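Glycoside hydrolase family 31 (Trueperella pyogenes, PDB 5I0F) degrades cycloalternan, probably by a retaining mechanism that passes through a covalent glycosyl-enzyme intermediate, as in other family 31 glycoside hydrolases. Local coordinates at residues F540-I548 with A666-G674. Sequence-based numbering, arbitrary orientation.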
loop_
_atom_site.group_PDB
_atom_site.type_symbol
_atom_site.label_atom_id
_atom_site.label_comp_id
_atom_site.label_asym_id
_atom_site.label_seq_id
_atom_site.Cartn_x
_atom_site.Cartn_y
_atom_site.Cartn_z
ATOM N N PHE A 540 6.425 -15.277 -0.045
ATOM C CA PHE A 540 5.241 -16.111 -0.283
ATOM C C PHE A 540 4.391 -16.209 0.991
ATOM O O PHE A 540 3.191 -15.894 0.969
ATOM C CB PHE A 540 5.733 -17.491 -0.801
ATOM C CG PHE A 540 4.670 -18.524 -1.091
ATOM C CD1 PHE A 540 3.323 -18.230 -1.225
ATOM C CD2 PHE A 540 5.068 -19.853 -1.254
ATOM C CE1 PHE A 540 2.397 -19.213 -1.516
ATOM C CE2 PHE A 540 4.139 -20.850 -1.566
ATOM C CZ PHE A 540 2.802 -20.532 -1.671
ATOM N N ARG A 541 5.012 -16.607 2.106
ATOM C CA ARG A 541 4.278 -16.668 3.380
ATOM C C ARG A 541 3.684 -15.323 3.774
ATOM O O ARG A 541 2.519 -15.262 4.212
ATOM C CB ARG A 541 5.164 -17.195 4.509
ATOM C CG ARG A 541 5.560 -18.651 4.285
ATOM C CD ARG A 541 6.396 -19.260 5.409
ATOM N NE ARG A 541 7.763 -18.758 5.462
ATOM C CZ ARG A 541 8.863 -19.354 4.960
ATOM N NH1 ARG A 541 10.034 -18.749 5.101
ATOM N NH2 ARG A 541 8.839 -20.528 4.325
ATOM N N SER A 542 4.472 -14.257 3.631
ATOM C CA SER A 542 3.990 -12.897 3.957
ATOM C C SER A 542 2.819 -12.480 3.106
ATOM O O SER A 542 1.871 -11.831 3.601
ATOM C CB SER A 542 5.099 -11.854 3.835
ATOM O OG SER A 542 6.083 -12.107 4.825
ATOM N N SER A 543 2.848 -12.884 1.839
ATOM C CA SER A 543 1.778 -12.542 0.907
ATOM C C SER A 543 0.463 -13.232 1.279
ATOM O O SER A 543 -0.584 -12.614 1.172
ATOM C CB SER A 543 2.180 -12.790 -0.558
ATOM O OG SER A 543 3.393 -12.082 -0.936
ATOM N N ILE A 544 0.512 -14.479 1.750
ATOM C CA ILE A 544 -0.717 -15.157 2.233
ATOM C C ILE A 544 -1.343 -14.361 3.401
ATOM O O ILE A 544 -2.543 -14.124 3.435
ATOM C CB ILE A 544 -0.437 -16.612 2.660
ATOM C CG1 ILE A 544 0.054 -17.436 1.466
ATOM C CG2 ILE A 544 -1.689 -17.261 3.288
ATOM C CD1 ILE A 544 0.705 -18.756 1.849
ATOM N N THR A 545 -0.504 -13.967 4.351
ATOM C CA THR A 545 -0.908 -13.131 5.464
ATOM C C THR A 545 -1.536 -11.806 5.004
ATOM O O THR A 545 -2.609 -11.392 5.501
ATOM C CB THR A 545 0.278 -12.908 6.426
ATOM O OG1 THR A 545 0.754 -14.191 6.867
ATOM C CG2 THR A 545 -0.119 -12.089 7.643
ATOM N N ALA A 546 -0.909 -11.181 4.030
ATOM C CA ALA A 546 -1.422 -9.935 3.467
ATOM C C ALA A 546 -2.834 -10.095 2.902
ATOM O O ALA A 546 -3.694 -9.249 3.139
ATOM C CB ALA A 546 -0.466 -9.398 2.431
ATOM N N GLY A 547 -3.088 -11.191 2.195
ATOM C CA GLY A 547 -4.400 -11.398 1.598
ATOM C C GLY A 547 -5.498 -11.681 2.607
ATOM O O GLY A 547 -6.598 -11.175 2.478
ATOM N N ILE A 548 -5.181 -12.494 3.618
ATOM C CA ILE A 548 -6.125 -12.820 4.680
ATOM C C ILE A 548 -6.460 -11.583 5.514
ATOM O O ILE A 548 -7.646 -11.321 5.789
ATOM C CB ILE A 548 -5.588 -13.960 5.572
ATOM C CG1 ILE A 548 -5.378 -15.210 4.720
ATOM C CG2 ILE A 548 -6.543 -14.246 6.735
ATOM C CD1 ILE A 548 -4.610 -16.305 5.423
ATOM N N ALA A 666 -3.570 -21.699 15.757
ATOM C CA ALA A 666 -2.307 -22.382 15.519
ATOM C C ALA A 666 -2.013 -22.590 14.014
ATOM O O ALA A 666 -0.917 -23.032 13.655
ATOM C CB ALA A 666 -2.270 -23.708 16.286
ATOM N N HIS A 667 -2.967 -22.259 13.137
ATOM C CA HIS A 667 -2.817 -22.460 11.694
ATOM C C HIS A 667 -3.206 -21.203 10.915
ATOM O O HIS A 667 -4.134 -21.206 10.120
ATOM C CB HIS A 667 -3.627 -23.684 11.289
ATOM C CG HIS A 667 -3.322 -24.886 12.129
ATOM N ND1 HIS A 667 -2.385 -25.829 11.777
ATOM C CD2 HIS A 667 -3.793 -25.259 13.342
ATOM C CE1 HIS A 667 -2.310 -26.745 12.721
ATOM N NE2 HIS A 667 -3.152 -26.421 13.683
ATOM N N PRO A 668 -2.464 -20.116 11.134
ATOM C CA PRO A 668 -2.863 -18.829 10.571
ATOM C C PRO A 668 -2.662 -18.633 9.054
ATOM O O PRO A 668 -3.122 -17.601 8.538
ATOM C CB PRO A 668 -2.026 -17.844 11.363
ATOM C CG PRO A 668 -0.752 -18.596 11.615
ATOM C CD PRO A 668 -1.194 -20.017 11.872
ATOM N N ARG A 669 -1.969 -19.545 8.357
ATOM C CA ARG A 669 -1.865 -19.462 6.884
ATOM C C ARG A 669 -2.703 -20.519 6.137
ATOM O O ARG A 669 -2.486 -20.755 4.936
ATOM C CB ARG A 669 -0.393 -19.449 6.436
ATOM C CG ARG A 669 0.314 -18.140 6.772
ATOM C CD ARG A 669 1.702 -18.053 6.151
ATOM N NE ARG A 669 2.517 -19.146 6.673
ATOM C CZ ARG A 669 3.331 -19.091 7.739
ATOM N NH1 ARG A 669 3.972 -20.192 8.125
ATOM N NH2 ARG A 669 3.530 -17.955 8.412
ATOM N N GLN A 670 -3.655 -21.155 6.818
ATOM C CA GLN A 670 -4.788 -21.767 6.102
ATOM C C GLN A 670 -5.923 -20.778 6.106
ATOM O O GLN A 670 -6.009 -19.917 6.979
ATOM C CB GLN A 670 -5.275 -23.135 6.622
ATOM C CG GLN A 670 -4.835 -23.583 7.984
ATOM C CD GLN A 670 -5.365 -24.953 8.391
ATOM O OE1 GLN A 670 -4.603 -25.895 8.533
ATOM N NE2 GLN A 670 -6.662 -25.039 8.654
ATOM N N TYR A 671 -6.790 -20.905 5.110
ATOM C CA TYR A 671 -7.896 -19.996 4.968
ATOM C C TYR A 671 -9.003 -20.643 4.149
ATOM O O TYR A 671 -8.767 -21.598 3.420
ATOM C CB TYR A 671 -7.419 -18.696 4.295
ATOM C CG TYR A 671 -6.883 -18.873 2.895
ATOM C CD1 TYR A 671 -5.534 -19.191 2.668
ATOM C CD2 TYR A 671 -7.723 -18.729 1.787
ATOM C CE1 TYR A 671 -5.044 -19.364 1.380
ATOM C CE2 TYR A 671 -7.247 -18.875 0.500
ATOM C CZ TYR A 671 -5.910 -19.190 0.296
ATOM O OH TYR A 671 -5.429 -19.382 -0.989
ATOM N N MET A 672 -10.198 -20.083 4.276
ATOM C CA MET A 672 -11.321 -20.488 3.468
ATOM C C MET A 672 -11.318 -19.635 2.193
ATOM O O MET A 672 -11.018 -18.422 2.229
ATOM C CB MET A 672 -12.638 -20.315 4.244
ATOM C CG MET A 672 -12.742 -21.138 5.531
ATOM S SD MET A 672 -12.691 -22.918 5.238
ATOM C CE MET A 672 -14.143 -23.180 4.223
ATOM N N LEU A 673 -11.635 -20.273 1.068
ATOM C CA LEU A 673 -11.911 -19.562 -0.164
ATOM C C LEU A 673 -13.398 -19.689 -0.352
ATOM O O LEU A 673 -13.873 -20.743 -0.766
ATOM C CB LEU A 673 -11.167 -20.168 -1.359
ATOM C CG LEU A 673 -11.336 -19.383 -2.663
ATOM C CD1 LEU A 673 -10.667 -18.027 -2.575
ATOM C CD2 LEU A 673 -10.778 -20.172 -3.827
ATOM N N GLY A 674 -14.136 -18.630 -0.017
ATOM C CA GLY A 674 -15.591 -18.729 0.087
ATOM C C GLY A 674 -16.045 -19.659 1.206
ATOM O O GLY A 674 -15.288 -19.967 2.120
HETATM O O HOH W 1 -1.295 -15.399 8.471
HETATM O O HOH W 2 3.203 -15.199 7.616
#
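Arg-669 runs obliquely over the helix 540-548, back toward its start, meeting Ile-544, Thr-545 and Arg-541, an example of a long polar side chain whose methylenes pack on a helix while its guanidinium meets another arginine chain and a water. Its CB and CG run across Ile-544 at about a right angle, CB standing 4.0 Å from Ile-544 CG2, and CG also touches Thr-545 OG1. Farther out, its CD rests 3.5 Å from the backbone O of Arg-541. There the chain bends (chi3 -61°), bringing the guanidinium against the Arg-541 side chain; Arg-541 CD sits over one face of it, toward the rim, with the two guanidinium planes 58° apart.

One turn on from Ile-544, Ile-548 lays CD1 against the backbone of the His-667 to Gln-670 type I turn, 3.7 Å from Pro-668 O and 3.9 Å from Tyr-671 CB. The Tyr-671 ring meets Ile-544 and Ile-548 obliquely, while its hydroxyl is hydrogen-bonded to Phe-584 O.

No direct hydrogen bond joins the segments. Instead, Thr-545 OG1 holds two waters, one donating to Pro-668 O (2.9 Å), the other accepting from Arg-669 NH2 (2.9 Å). Arg-541 is salt-bridged to Glu-538 and hydrogen-bonded to Thr-683 O, which probably eases repulsion between the arginines; packing and water bridges thus join TIM-barrel helix 537-551 to the C-terminal beta domain.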